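Local coordinates for protein probable acrylyl-CoA reductase AcuI (Escherichia coli, PDB 1O89) that probably catalyses the NADPH-dependent reduction of acrylyl-CoA to propanoyl-CoA, working as a homodimer, at residues A[227-232]-A[248-253]. Residues are numbered along the deposited sequence; the frame is centred on the assembly and turned at random.
Sequences PLEKQV and VLAQMN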
ATOM      1  N   PRO A 227      11.800  -4.703 -12.368  1.00 69.10           N
ATOM      2  CA  PRO A 227      10.443  -4.340 -11.938  1.00 65.06           C
ATOM      3  C   PRO A 227       9.662  -5.515 -11.340  1.00 62.69           C
ATOM      4  O   PRO A 227       8.979  -5.343 -10.326  1.00 59.25           O
ATOM      5  CB  PRO A 227       9.779  -3.868 -13.239  1.00 65.87           C
ATOM      6  CG  PRO A 227      10.898  -3.452 -14.127  1.00 69.53           C
ATOM      7  CD  PRO A 227      12.068  -4.288 -13.762  1.00 71.68           C
ATOM      8  N   LEU A 228       9.760  -6.681 -11.977  1.00 63.70           N
ATOM      9  CA  LEU A 228       9.188  -7.916 -11.445  1.00 62.71           C
ATOM     10  C   LEU A 228      10.242  -9.018 -11.389  1.00 65.33           C
ATOM     11  O   LEU A 228      10.941  -9.275 -12.371  1.00 68.49           O
ATOM     12  CB  LEU A 228       8.009  -8.388 -12.301  1.00 62.06           C
ATOM     13  CG  LEU A 228       6.804  -7.450 -12.416  1.00 59.87           C
ATOM     14  CD1 LEU A 228       5.757  -8.043 -13.356  1.00 60.72           C
ATOM     15  CD2 LEU A 228       6.186  -7.138 -11.051  1.00 56.51           C
ATOM     16  N   GLU A 229      10.335  -9.671 -10.236  1.00 64.29           N
ATOM     17  CA  GLU A 229      11.181 -10.846 -10.049  1.00 67.02           C
ATOM     18  C   GLU A 229      10.329 -12.045  -9.673  1.00 65.79           C
ATOM     19  O   GLU A 229       9.137 -11.909  -9.471  1.00 62.91           O
ATOM     20  CB  GLU A 229      12.192 -10.593  -8.928  1.00 67.59           C
ATOM     21  CG  GLU A 229      12.879  -9.237  -8.998  1.00 68.93           C
ATOM     22  CD  GLU A 229      14.381  -9.331  -8.830  1.00 72.98           C
ATOM     23  OE1 GLU A 229      14.839  -9.858  -7.792  1.00 73.14           O
ATOM     24  OE2 GLU A 229      15.095  -8.868  -9.739  1.00 76.02           O
ATOM     25  N   LYS A 230      10.943 -13.221  -9.556  1.00 68.30           N
ATOM     26  CA  LYS A 230      10.213 -14.417  -9.126  1.00 68.05           C
ATOM     27  C   LYS A 230       9.477 -14.147  -7.811  1.00 64.69           C
ATOM     28  O   LYS A 230      10.033 -13.526  -6.891  1.00 63.71           O
ATOM     29  CB  LYS A 230      11.156 -15.611  -8.958  1.00 71.58           C
ATOM     30  CG  LYS A 230      10.429 -16.913  -8.642  1.00 72.64           C
ATOM     31  CD  LYS A 230      11.366 -18.048  -8.263  1.00 76.80           C
ATOM     32  CE  LYS A 230      10.586 -19.357  -8.179  1.00 78.61           C
ATOM     33  NZ  LYS A 230      11.406 -20.474  -7.644  1.00 82.77           N
ATOM     34  N   GLN A 231       8.233 -14.613  -7.739  1.00 63.11           N
ATOM     35  CA  GLN A 231       7.387 -14.448  -6.557  1.00 60.38           C
ATOM     36  C   GLN A 231       7.832 -15.392  -5.435  1.00 61.20           C
ATOM     37  O   GLN A 231       7.700 -16.605  -5.568  1.00 62.74           O
ATOM     38  CB  GLN A 231       5.924 -14.761  -6.898  1.00 59.45           C
ATOM     39  CG  GLN A 231       5.182 -13.679  -7.664  1.00 58.41           C
ATOM     40  CD  GLN A 231       3.883 -14.190  -8.260  1.00 59.80           C
ATOM     41  OE1 GLN A 231       2.842 -14.167  -7.605  1.00 59.49           O
ATOM     42  NE2 GLN A 231       3.945 -14.672  -9.495  1.00 60.57           N
ATOM     43  N   VAL A 232       8.353 -14.835  -4.339  1.00 59.97           N
ATOM     44  CA  VAL A 232       8.785 -15.648  -3.193  1.00 61.00           C
ATOM     45  C   VAL A 232       8.152 -15.278  -1.838  1.00 58.20           C
ATOM     46  O   VAL A 232       8.037 -16.147  -0.982  1.00 58.88           O
ATOM     47  CB  VAL A 232      10.350 -15.700  -3.064  1.00 63.53           C
ATOM     48  CG1 VAL A 232      10.962 -16.564  -4.163  1.00 67.50           C
ATOM     49  CG2 VAL A 232      10.973 -14.316  -3.096  1.00 62.93           C
ATOM     50  N   VAL A 248      12.268  -6.255  -2.530  1.00 54.79           N
ATOM     51  CA  VAL A 248      11.245  -7.023  -1.825  1.00 52.83           C
ATOM     52  C   VAL A 248       9.882  -6.899  -2.508  1.00 50.92           C
ATOM     53  O   VAL A 248       9.144  -7.875  -2.606  1.00 50.19           O
ATOM     54  CB  VAL A 248      11.117  -6.550  -0.353  1.00 51.38           C
ATOM     55  CG1 VAL A 248       9.848  -7.101   0.313  1.00 50.15           C
ATOM     56  CG2 VAL A 248      12.347  -6.932   0.459  1.00 53.35           C
ATOM     57  N   LEU A 249       9.558  -5.694  -2.971  1.00 49.88           N
ATOM     58  CA  LEU A 249       8.302  -5.441  -3.668  1.00 48.35           C
ATOM     59  C   LEU A 249       8.196  -6.220  -4.974  1.00 49.53           C
ATOM     60  O   LEU A 249       7.150  -6.757  -5.285  1.00 48.71           O
ATOM     61  CB  LEU A 249       8.128  -3.946  -3.950  1.00 48.00           C
ATOM     62  CG  LEU A 249       7.656  -3.094  -2.774  1.00 45.42           C
ATOM     63  CD1 LEU A 249       7.934  -1.631  -3.067  1.00 45.48           C
ATOM     64  CD2 LEU A 249       6.172  -3.330  -2.469  1.00 42.84           C
ATOM     65  N   ALA A 250       9.289  -6.270  -5.734  1.00 51.79           N
ATOM     66  CA  ALA A 250       9.326  -7.018  -6.983  1.00 53.15           C
ATOM     67  C   ALA A 250       9.287  -8.537  -6.754  1.00 53.91           C
ATOM     68  O   ALA A 250       8.997  -9.296  -7.679  1.00 54.73           O
ATOM     69  CB  ALA A 250      10.547  -6.638  -7.773  1.00 56.31           C
ATOM     70  N   GLN A 251       9.558  -8.963  -5.518  1.00 53.08           N
ATOM     71  CA  GLN A 251       9.515 -10.379  -5.123  1.00 54.07           C
ATOM     72  C   GLN A 251       8.212 -10.791  -4.424  1.00 51.69           C
ATOM     73  O   GLN A 251       8.051 -11.949  -4.072  1.00 52.16           O
ATOM     74  CB  GLN A 251      10.685 -10.706  -4.181  1.00 55.20           C
ATOM     75  CG  GLN A 251      12.046 -10.703  -4.831  1.00 58.74           C
ATOM     76  CD  GLN A 251      13.173 -10.952  -3.837  1.00 60.42           C
ATOM     77  OE1 GLN A 251      13.096 -10.558  -2.660  1.00 59.38           O
ATOM     78  NE2 GLN A 251      14.224 -11.575  -4.308  1.00 63.15           N
ATOM     79  N   MET A 252       7.292  -9.853  -4.209  1.00 50.08           N
ATOM     80  CA  MET A 252       6.032 -10.156  -3.519  1.00 48.45           C
ATOM     81  C   MET A 252       5.112 -11.065  -4.355  1.00 49.04           C
ATOM     82  O   MET A 252       4.915 -10.846  -5.549  1.00 48.89           O
ATOM     83  CB  MET A 252       5.288  -8.871  -3.182  1.00 46.70           C
ATOM     84  CG  MET A 252       6.005  -7.944  -2.205  1.00 48.17           C
ATOM     85  SD  MET A 252       6.557  -8.735  -0.641  1.00 52.58           S
ATOM     86  CE  MET A 252       4.979  -9.470  -0.157  1.00 46.15           C
ATOM     87  N   ASN A 253       4.582 -12.103  -3.709  1.00 49.44           N
ATOM     88  CA  ASN A 253       3.493 -12.915  -4.246  1.00 50.11           C
ATOM     89  C   ASN A 253       2.334 -12.036  -4.644  1.00 48.83           C
ATOM     90  O   ASN A 253       2.154 -10.964  -4.074  1.00 47.51           O
ATOM     91  CB  ASN A 253       2.956 -13.878  -3.187  1.00 50.13           C
ATOM     92  CG  ASN A 253       3.889 -15.046  -2.912  1.00 53.16           C
ATOM     93  OD1 ASN A 253       4.916 -15.227  -3.590  1.00 55.28           O
ATOM     94  ND2 ASN A 253       3.527 -15.857  -1.924  1.00 51.41           N
TER
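P227 meets A250 through its backbone: the carbonyl O of P227 lies 3.3 Å from the methyl CB of A250. Two residues on, E229 N donates to A250 O at 2.9 Å, approaching from above the carbonyl plane, 42° out of it. R279 NH1 bonds E229 O and, weakly, A250 O, two acceptors 3.2 Å apart. With chi1 at -45°, E229 CG sits beside its own backbone N and rests on A250 CB at 3.7 Å; a bend at chi2 follows, and OE1 pairs with K247 NZ and OE2 with R226 NH2 in salt bridges. Past K230, Q231 runs its extended chain alongside the backbone of 252-253, CG 3.5 Å from M252 O, and its CB lies 3.5 Å from N253 OD1. V232 N closes the contact on Q251 O, a 2.9 Å bond lying in the carbonyl plane, while V232 CG2 packs on Q251 CB. Q231 OE1 accepts from Y254 N, and Q251 OE1 from W233 NE1. The loop thus lies against the segment that links helix 242-250 to strand 252-253, at the periphery of the Rossmann-type nucleotide-binding domain, and runs on into strand 233-238, with L228 and Q231 packing on helix 274-279.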